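Local coordinates for protein CaaX farnesyltransferase beta subunit Ram1 (Aspergillus fumigatus, PDB 4L9P) that probably transfers, together with its alpha subunit, a farnesyl group from farnesyl diphosphate to the cysteine of a C-terminal CaaX sequence, using a zinc ion, at residues E216-W228 and D507-L519. Sequence-based numbering, arbitrary orientation.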
ATOM      1  N   GLU B 216      23.347  18.945 -10.228  1.00 19.36           N
ATOM      2  CA  GLU B 216      22.540  20.055 -10.714  1.00 21.38           C
ATOM      3  C   GLU B 216      21.874  19.775 -12.067  1.00 19.86           C
ATOM      4  O   GLU B 216      20.727  20.184 -12.296  1.00 19.09           O
ATOM      5  CB  GLU B 216      23.418  21.324 -10.792  1.00 26.07           C
ATOM      6  CG  GLU B 216      22.753  22.566 -11.283  1.00 31.74           C
ATOM      7  CD  GLU B 216      23.716  23.770 -11.266  1.00 36.13           C
ATOM      8  OE1 GLU B 216      24.862  23.619 -10.754  1.00 36.49           O
ATOM      9  OE2 GLU B 216      23.325  24.864 -11.754  1.00 38.64           O
ATOM     10  N   GLU B 217      22.547  19.057 -12.956  1.00 19.96           N
ATOM     11  CA  GLU B 217      21.950  18.805 -14.262  1.00 20.95           C
ATOM     12  C   GLU B 217      20.696  17.962 -14.180  1.00 18.58           C
ATOM     13  O   GLU B 217      19.664  18.240 -14.838  1.00 18.69           O
ATOM     14  CB  GLU B 217      22.969  18.212 -15.236  1.00 23.73           C
ATOM     15  CG  GLU B 217      24.129  19.204 -15.461  1.00 28.57           C
ATOM     16  CD  GLU B 217      23.670  20.581 -15.974  1.00 33.85           C
ATOM     17  OE1 GLU B 217      22.871  20.625 -16.949  1.00 36.04           O
ATOM     18  OE2 GLU B 217      24.108  21.628 -15.411  1.00 35.52           O
ATOM     19  N   ALA B 218      20.755  16.946 -13.327  1.00 15.77           N
ATOM     20  CA  ALA B 218      19.570  16.120 -13.134  1.00 14.02           C
ATOM     21  C   ALA B 218      18.466  16.940 -12.468  1.00 12.59           C
ATOM     22  O   ALA B 218      17.283  16.804 -12.838  1.00 12.86           O
ATOM     23  CB  ALA B 218      19.900  14.877 -12.307  1.00 15.16           C
ATOM     24  N   PHE B 219      18.811  17.730 -11.448  1.00 12.68           N
ATOM     25  CA  PHE B 219      17.773  18.506 -10.751  1.00 13.71           C
ATOM     26  C   PHE B 219      17.130  19.522 -11.719  1.00 14.02           C
ATOM     27  O   PHE B 219      15.926  19.800 -11.665  1.00 14.98           O
ATOM     28  CB  PHE B 219      18.348  19.284  -9.573  1.00 13.83           C
ATOM     29  CG  PHE B 219      18.857  18.428  -8.432  1.00 12.75           C
ATOM     30  CD1 PHE B 219      18.580  17.066  -8.329  1.00 12.39           C
ATOM     31  CD2 PHE B 219      19.634  19.004  -7.436  1.00 14.80           C
ATOM     32  CE1 PHE B 219      19.070  16.302  -7.212  1.00 12.55           C
ATOM     33  CE2 PHE B 219      20.102  18.252  -6.352  1.00 14.20           C
ATOM     34  CZ  PHE B 219      19.859  16.913  -6.265  1.00 12.97           C
ATOM     35  N   LYS B 220      17.947  20.055 -12.615  1.00 14.79           N
ATOM     36  CA  LYS B 220      17.487  21.062 -13.573  1.00 15.92           C
ATOM     37  C   LYS B 220      16.536  20.508 -14.632  1.00 15.59           C
ATOM     38  O   LYS B 220      15.828  21.264 -15.271  1.00 16.40           O
ATOM     39  CB  LYS B 220      18.691  21.746 -14.258  1.00 17.84           C
ATOM     40  CG  LYS B 220      19.315  22.805 -13.377  1.00 21.22           C
ATOM     41  CD  LYS B 220      20.666  23.272 -13.928  1.00 25.18           C
ATOM     42  CE  LYS B 220      20.685  23.618 -15.367  1.00 28.97           C
ATOM     43  NZ  LYS B 220      22.085  24.180 -15.610  1.00 31.77           N
ATOM     44  N   LEU B 221      16.492  19.196 -14.825  1.00 13.81           N
ATOM     45  CA  LEU B 221      15.678  18.684 -15.909  1.00 13.96           C
ATOM     46  C   LEU B 221      14.198  18.925 -15.631  1.00 13.52           C
ATOM     47  O   LEU B 221      13.393  19.152 -16.542  1.00 13.38           O
ATOM     48  CB  LEU B 221      16.032  17.234 -16.167  1.00 16.91           C
ATOM     49  CG  LEU B 221      15.405  16.102 -15.416  1.00 20.01           C
ATOM     50  CD1 LEU B 221      13.989  15.839 -16.002  1.00 21.48           C
ATOM     51  CD2 LEU B 221      16.271  14.887 -15.600  1.00 20.91           C
ATOM     52  N   ILE B 222      13.827  18.851 -14.365  1.00 13.44           N
ATOM     53  CA  ILE B 222      12.420  18.982 -13.996  1.00 15.14           C
ATOM     54  C   ILE B 222      11.876  20.393 -14.231  1.00 14.80           C
ATOM     55  O   ILE B 222      12.453  21.355 -13.753  1.00 15.12           O
ATOM     56  CB  ILE B 222      12.203  18.611 -12.521  1.00 17.80           C
ATOM     57  CG1 ILE B 222      12.773  17.209 -12.211  1.00 19.70           C
ATOM     58  CG2 ILE B 222      10.686  18.811 -12.175  1.00 18.94           C
ATOM     59  CD1 ILE B 222      13.093  16.917 -10.697  1.00 21.06           C
ATOM     60  N   ASP B 223      10.735  20.517 -14.937  1.00 13.90           N
ATOM     61  CA  ASP B 223      10.058  21.803 -15.053  1.00 13.60           C
ATOM     62  C   ASP B 223       9.180  21.940 -13.812  1.00 11.78           C
ATOM     63  O   ASP B 223       8.090  21.383 -13.737  1.00 11.60           O
ATOM     64  CB  ASP B 223       9.230  21.892 -16.355  1.00 15.33           C
ATOM     65  CG  ASP B 223       8.549  23.258 -16.540  1.00 17.83           C
ATOM     66  OD1 ASP B 223       8.341  24.010 -15.557  1.00 16.99           O
ATOM     67  OD2 ASP B 223       8.239  23.594 -17.696  1.00 20.82           O
ATOM     68  N   ARG B 224       9.696  22.646 -12.811  1.00 12.07           N
ATOM     69  CA  ARG B 224       8.989  22.721 -11.512  1.00 12.40           C
ATOM     70  C   ARG B 224       7.693  23.457 -11.561  1.00 12.48           C
ATOM     71  O   ARG B 224       6.717  23.014 -10.921  1.00 12.34           O
ATOM     72  CB  ARG B 224       9.773  23.483 -10.440  1.00 16.74           C
ATOM     73  CG  ARG B 224      10.833  22.865  -9.698  1.00 21.37           C
ATOM     74  CD  ARG B 224      11.563  24.157  -9.190  1.00 24.62           C
ATOM     75  NE  ARG B 224      11.193  24.378  -7.853  1.00 24.11           N
ATOM     76  CZ  ARG B 224      11.555  25.339  -7.038  1.00 20.01           C
ATOM     77  NH1 ARG B 224      12.223  26.458  -7.415  1.00 17.99           N
ATOM     78  NH2 ARG B 224      11.147  25.159  -5.799  1.00 18.43           N
ATOM     79  N   LYS B 225       7.642  24.593 -12.268  1.00 12.71           N
ATOM     80  CA  LYS B 225       6.381  25.314 -12.375  1.00 13.95           C
ATOM     81  C   LYS B 225       5.314  24.467 -13.078  1.00 12.01           C
ATOM     82  O   LYS B 225       4.151  24.421 -12.644  1.00 12.07           O
ATOM     83  CB  LYS B 225       6.562  26.662 -13.109  1.00 16.95           C
ATOM     84  CG  LYS B 225       5.260  27.366 -13.150  1.00 19.84           C
ATOM     85  CD  LYS B 225       5.415  28.782 -13.557  1.00 21.93           C
ATOM     86  CE  LYS B 225       4.526  29.594 -12.731  1.00 21.89           C
ATOM     87  NZ  LYS B 225       4.750  30.975 -13.090  1.00 21.02           N
ATOM     88  N   ALA B 226       5.700  23.760 -14.154  1.00 10.37           N
ATOM     89  CA  ALA B 226       4.707  22.982 -14.867  1.00  9.78           C
ATOM     90  C   ALA B 226       4.297  21.780 -13.994  1.00  8.65           C
ATOM     91  O   ALA B 226       3.123  21.379 -13.995  1.00  9.46           O
ATOM     92  CB  ALA B 226       5.267  22.534 -16.203  1.00 10.48           C
ATOM     93  N   MET B 227       5.236  21.215 -13.237  1.00  8.37           N
ATOM     94  CA  MET B 227       4.853  20.152 -12.295  1.00  7.73           C
ATOM     95  C   MET B 227       3.813  20.617 -11.279  1.00  7.09           C
ATOM     96  O   MET B 227       2.858  19.869 -10.966  1.00  6.87           O
ATOM     97  CB  MET B 227       6.091  19.673 -11.513  1.00  8.27           C
ATOM     98  CG  MET B 227       5.816  18.544 -10.490  1.00  8.47           C
ATOM     99  SD  MET B 227       5.518  16.928 -11.299  1.00  8.58           S
ATOM    100  CE  MET B 227       7.177  16.485 -11.779  1.00  9.76           C
ATOM    101  N   TRP B 228       4.004  21.815 -10.720  1.00  7.03           N
ATOM    102  CA  TRP B 228       3.044  22.390  -9.785  1.00  6.86           C
ATOM    103  C   TRP B 228       1.661  22.617 -10.425  1.00  7.40           C
ATOM    104  O   TRP B 228       0.627  22.270  -9.814  1.00  7.62           O
ATOM    105  CB  TRP B 228       3.632  23.717  -9.315  1.00  7.72           C
ATOM    106  CG  TRP B 228       2.798  24.543  -8.385  1.00  7.78           C
ATOM    107  CD1 TRP B 228       2.461  24.284  -7.080  1.00  7.62           C
ATOM    108  CD2 TRP B 228       2.289  25.836  -8.690  1.00  6.82           C
ATOM    109  NE1 TRP B 228       1.743  25.347  -6.542  1.00  8.92           N
ATOM    110  CE2 TRP B 228       1.622  26.318  -7.522  1.00  8.11           C
ATOM    111  CE3 TRP B 228       2.323  26.620  -9.846  1.00  8.16           C
ATOM    112  CZ2 TRP B 228       1.011  27.618  -7.461  1.00  9.21           C
ATOM    113  CZ3 TRP B 228       1.718  27.899  -9.807  1.00  9.42           C
ATOM    114  CH2 TRP B 228       1.080  28.389  -8.612  1.00  9.54           C
ATOM    115  N   ASP B 507      19.507  16.610  -0.011  1.00 11.79           N
ATOM    116  CA  ASP B 507      20.204  17.400  -1.009  1.00 11.91           C
ATOM    117  C   ASP B 507      19.235  17.966  -2.051  1.00 11.36           C
ATOM    118  O   ASP B 507      19.363  19.131  -2.473  1.00 12.64           O
ATOM    119  CB  ASP B 507      21.253  16.572  -1.744  1.00 12.87           C
ATOM    120  CG  ASP B 507      22.530  16.354  -0.939  1.00 15.35           C
ATOM    121  OD1 ASP B 507      22.710  16.998   0.121  1.00 17.60           O
ATOM    122  OD2 ASP B 507      23.316  15.496  -1.399  1.00 16.62           O
ATOM    123  N   ILE B 508      18.257  17.166  -2.502  1.00 10.19           N
ATOM    124  CA  ILE B 508      17.349  17.681  -3.494  1.00  9.63           C
ATOM    125  C   ILE B 508      16.444  18.754  -2.908  1.00  9.64           C
ATOM    126  O   ILE B 508      16.232  19.783  -3.551  1.00 10.01           O
ATOM    127  CB  ILE B 508      16.572  16.543  -4.192  1.00  9.36           C
ATOM    128  CG1 ILE B 508      15.871  17.093  -5.466  1.00 10.43           C
ATOM    129  CG2 ILE B 508      15.563  15.873  -3.227  1.00  9.74           C
ATOM    130  CD1 ILE B 508      15.267  15.957  -6.361  1.00 10.81           C
ATOM    131  N   ARG B 509      15.927  18.528  -1.714  1.00  9.60           N
ATOM    132  CA  ARG B 509      15.042  19.531  -1.083  1.00  9.98           C
ATOM    133  C   ARG B 509      15.795  20.856  -0.881  1.00 11.10           C
ATOM    134  O   ARG B 509      15.255  21.932  -1.179  1.00 11.64           O
ATOM    135  CB  ARG B 509      14.555  19.009   0.289  1.00 10.34           C
ATOM    136  CG  ARG B 509      13.838  20.043   1.152  1.00 10.85           C
ATOM    137  CD  ARG B 509      12.510  20.528   0.555  1.00 10.92           C
ATOM    138  NE  ARG B 509      11.944  21.512   1.447  1.00 13.86           N
ATOM    139  CZ  ARG B 509      10.655  21.805   1.575  1.00 16.74           C
ATOM    140  NH1 ARG B 509       9.722  21.163   0.865  1.00 17.30           N
ATOM    141  NH2 ARG B 509      10.293  22.760   2.463  1.00 20.19           N
ATOM    142  N   VAL B 510      17.031  20.773  -0.376  1.00 12.15           N
ATOM    143  CA  VAL B 510      17.762  21.993  -0.082  1.00 13.80           C
ATOM    144  C   VAL B 510      18.121  22.710  -1.370  1.00 14.23           C
ATOM    145  O   VAL B 510      18.030  23.954  -1.436  1.00 15.36           O
ATOM    146  CB  VAL B 510      19.019  21.668   0.744  1.00 15.60           C
ATOM    147  CG1 VAL B 510      19.961  22.923   0.823  1.00 16.65           C
ATOM    148  CG2 VAL B 510      18.624  21.222   2.150  1.00 16.52           C
ATOM    149  N   TRP B 511      18.471  21.965  -2.413  1.00 13.53           N
ATOM    150  CA  TRP B 511      18.760  22.606  -3.701  1.00 14.20           C
ATOM    151  C   TRP B 511      17.549  23.382  -4.200  1.00 13.96           C
ATOM    152  O   TRP B 511      17.657  24.555  -4.630  1.00 14.39           O
ATOM    153  CB  TRP B 511      19.222  21.593  -4.770  1.00 15.78           C
ATOM    154  CG  TRP B 511      19.741  22.259  -6.056  1.00 18.03           C
ATOM    155  CD1 TRP B 511      21.036  22.736  -6.274  1.00 20.53           C
ATOM    156  CD2 TRP B 511      19.013  22.545  -7.268  1.00 20.19           C
ATOM    157  NE1 TRP B 511      21.139  23.257  -7.538  1.00 21.93           N
ATOM    158  CE2 TRP B 511      19.913  23.186  -8.159  1.00 21.67           C
ATOM    159  CE3 TRP B 511      17.701  22.339  -7.678  1.00 19.60           C
ATOM    160  CZ2 TRP B 511      19.533  23.586  -9.446  1.00 21.29           C
ATOM    161  CZ3 TRP B 511      17.320  22.749  -8.956  1.00 20.77           C
ATOM    162  CH2 TRP B 511      18.227  23.362  -9.817  1.00 21.23           C
ATOM    163  N   PHE B 512      16.388  22.733  -4.138  1.00 12.45           N
ATOM    164  CA  PHE B 512      15.196  23.416  -4.621  1.00 11.99           C
ATOM    165  C   PHE B 512      14.772  24.580  -3.750  1.00 13.40           C
ATOM    166  O   PHE B 512      14.317  25.605  -4.286  1.00 14.41           O
ATOM    167  CB  PHE B 512      14.042  22.426  -4.850  1.00 12.23           C
ATOM    168  CG  PHE B 512      14.151  21.703  -6.162  1.00 12.85           C
ATOM    169  CD1 PHE B 512      13.929  22.371  -7.338  1.00 15.90           C
ATOM    170  CD2 PHE B 512      14.529  20.385  -6.222  1.00 11.95           C
ATOM    171  CE1 PHE B 512      14.077  21.727  -8.572  1.00 16.69           C
ATOM    172  CE2 PHE B 512      14.698  19.747  -7.460  1.00 12.36           C
ATOM    173  CZ  PHE B 512      14.433  20.418  -8.628  1.00 14.49           C
ATOM    174  N   GLU B 513      14.935  24.455  -2.429  1.00 13.75           N
ATOM    175  CA  GLU B 513      14.663  25.581  -1.531  1.00 15.47           C
ATOM    176  C   GLU B 513      15.450  26.828  -1.888  1.00 16.85           C
ATOM    177  O   GLU B 513      15.008  27.965  -1.616  1.00 19.40           O
ATOM    178  CB  GLU B 513      14.973  25.214  -0.078  1.00 18.18           C
ATOM    179  CG  GLU B 513      13.878  24.425   0.548  1.00 19.98           C
ATOM    180  CD  GLU B 513      14.156  24.161   2.041  1.00 23.16           C
ATOM    181  OE1 GLU B 513      15.175  24.631   2.622  1.00 26.65           O
ATOM    182  OE2 GLU B 513      13.313  23.539   2.677  1.00 23.71           O
ATOM    183  N   ASN B 514      16.620  26.609  -2.473  1.00 17.39           N
ATOM    184  CA  ASN B 514      17.491  27.713  -2.812  1.00 19.31           C
ATOM    185  C   ASN B 514      17.334  28.207  -4.230  1.00 18.81           C
ATOM    186  O   ASN B 514      18.064  29.108  -4.691  1.00 21.01           O
ATOM    187  CB  ASN B 514      18.933  27.335  -2.508  1.00 22.09           C
ATOM    188  CG  ASN B 514      19.214  27.433  -1.064  1.00 25.61           C
ATOM    189  OD1 ASN B 514      19.335  28.522  -0.513  1.00 28.56           O
ATOM    190  ND2 ASN B 514      19.357  26.319  -0.433  1.00 27.47           N
ATOM    191  N   GLN B 515      16.370  27.638  -4.946  1.00 17.08           N
ATOM    192  CA  GLN B 515      16.058  28.141  -6.292  1.00 18.74           C
ATOM    193  C   GLN B 515      14.770  28.950  -6.260  1.00 19.45           C
ATOM    194  O   GLN B 515      13.740  28.524  -5.688  1.00 19.39           O
ATOM    195  CB  GLN B 515      15.864  27.024  -7.311  1.00 20.16           C
ATOM    196  CG  GLN B 515      16.944  25.937  -7.321  1.00 22.16           C
ATOM    197  CD  GLN B 515      18.364  26.474  -7.388  1.00 25.57           C
ATOM    198  OE1 GLN B 515      18.705  27.244  -8.291  1.00 26.15           O
ATOM    199  NE2 GLN B 515      19.220  26.041  -6.431  1.00 26.11           N
ATOM    200  N   SER B 516      14.790  30.124  -6.898  1.00 20.55           N
ATOM    201  CA  SER B 516      13.520  30.842  -6.991  1.00 22.36           C
ATOM    202  C   SER B 516      12.534  30.076  -7.862  1.00 21.52           C
ATOM    203  O   SER B 516      12.913  29.370  -8.824  1.00 22.58           O
ATOM    204  CB  SER B 516      13.719  32.251  -7.524  1.00 26.62           C
ATOM    205  OG  SER B 516      14.552  32.200  -8.665  1.00 30.57           O
ATOM    206  N   PHE B 517      11.262  30.193  -7.497  1.00 19.21           N
ATOM    207  CA  PHE B 517      10.225  29.485  -8.216  1.00 18.59           C
ATOM    208  C   PHE B 517      10.088  30.179  -9.545  1.00 19.68           C
ATOM    209  O   PHE B 517      10.119  31.413  -9.644  1.00 18.94           O
ATOM    210  CB  PHE B 517       8.919  29.489  -7.466  1.00 17.23           C
ATOM    211  CG  PHE B 517       7.910  28.536  -8.044  1.00 16.19           C
ATOM    212  CD1 PHE B 517       8.213  27.171  -8.161  1.00 15.40           C
ATOM    213  CD2 PHE B 517       6.633  28.988  -8.432  1.00 15.69           C
ATOM    214  CE1 PHE B 517       7.252  26.305  -8.678  1.00 14.52           C
ATOM    215  CE2 PHE B 517       5.666  28.105  -8.949  1.00 16.06           C
ATOM    216  CZ  PHE B 517       5.986  26.776  -9.043  1.00 14.99           C
ATOM    217  N   ASP B 518       9.956  29.373 -10.583  1.00 21.12           N
ATOM    218  CA  ASP B 518      10.032  29.900 -11.923  0.72 22.92           C
ATOM    219  C   ASP B 518       8.874  30.842 -12.288  1.00 21.89           C
ATOM    220  O   ASP B 518       7.724  30.634 -11.911  1.00 20.65           O
ATOM    221  CB  ASP B 518      10.054  28.728 -12.883  0.72 26.95           C
ATOM    222  CG  ASP B 518      11.124  27.713 -12.524  0.72 29.84           C
ATOM    223  OD1 ASP B 518      12.098  27.599 -13.330  0.72 31.67           O
ATOM    224  OD2 ASP B 518      10.968  27.005 -11.476  0.72 29.44           O
ATOM    225  N   LEU B 519       9.189  31.884 -13.045  1.00 22.43           N
ATOM    226  CA  LEU B 519       8.151  32.802 -13.522  1.00 22.77           C
ATOM    227  C   LEU B 519       7.292  32.164 -14.634  1.00 27.06           C
ATOM    228  O   LEU B 519       7.792  31.302 -15.380  1.00 29.68           O
ATOM    229  CB  LEU B 519       8.793  34.102 -13.996  1.00 21.34           C
ATOM    230  CG  LEU B 519       9.550  34.859 -12.889  1.00 20.70           C
ATOM    231  CD1 LEU B 519      10.112  36.166 -13.436  1.00 19.45           C
ATOM    232  CD2 LEU B 519       8.612  35.144 -11.674  1.00 21.37           C
TER
HETATM  233  O   HOH W   1      12.011  24.479 -13.222  1.00 18.73           O
HETATM  234  O   HOH W   2      11.920  26.863  -3.855  1.00 25.96           O
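Phe-219 packs against Ile-508 and Trp-511 where helix 216-221 crosses helix 507-513 at -68°. CG1 of Ile-508 lies over one face of its ring in a CH-pi contact, and CG of Trp-511 meets the ring's edge, 3.5 Å from Phe-219 CD2. Phe-219 CB in turn sits over the six-membered ring of Trp-511, whose opposite face is covered by the Gln-515 amide, tied down through NE2 to Trp-511 O. A broad indole suits this border, since Glu-216 CG also comes near its CZ2 and Lys-220 CG near its CH2, while the charged ends of both can stay at the surface. Farther along, Trp-228 offers its face to the edge of Phe-517, planes 86° apart.

Polar contacts centre on buried Arg-224. A bend at chi3 (101°) slots its flat guanidinium between Phe-512 CD1 on one face and Phe-517 CD1 on the other, leaving its edge for hydrogen bonds. NH1 donates to Gln-515 O (3.1 Å), approaching from above the carbonyl plane; NH2 bonds Leu-264 O, and a water accepting from NH2 can pass the link on to Phe-512 O. With several N-H groups on a long chain, arginine suits this gathering of scattered carbonyls. Lys-225 NZ adds a weak bond to Asp-518 O (3.2 Å), while Asp-223 caps helix 224-234 by accepting from Ala-226 N with OD1.

Away from the zinc and isoprenoid sites, the contact lays the last helix and extended C-terminal tail across the turn between helices 216-221 and 224-234 of the alpha-alpha toroid, the helical-hairpin barrel fold of prenyltransferase beta subunits.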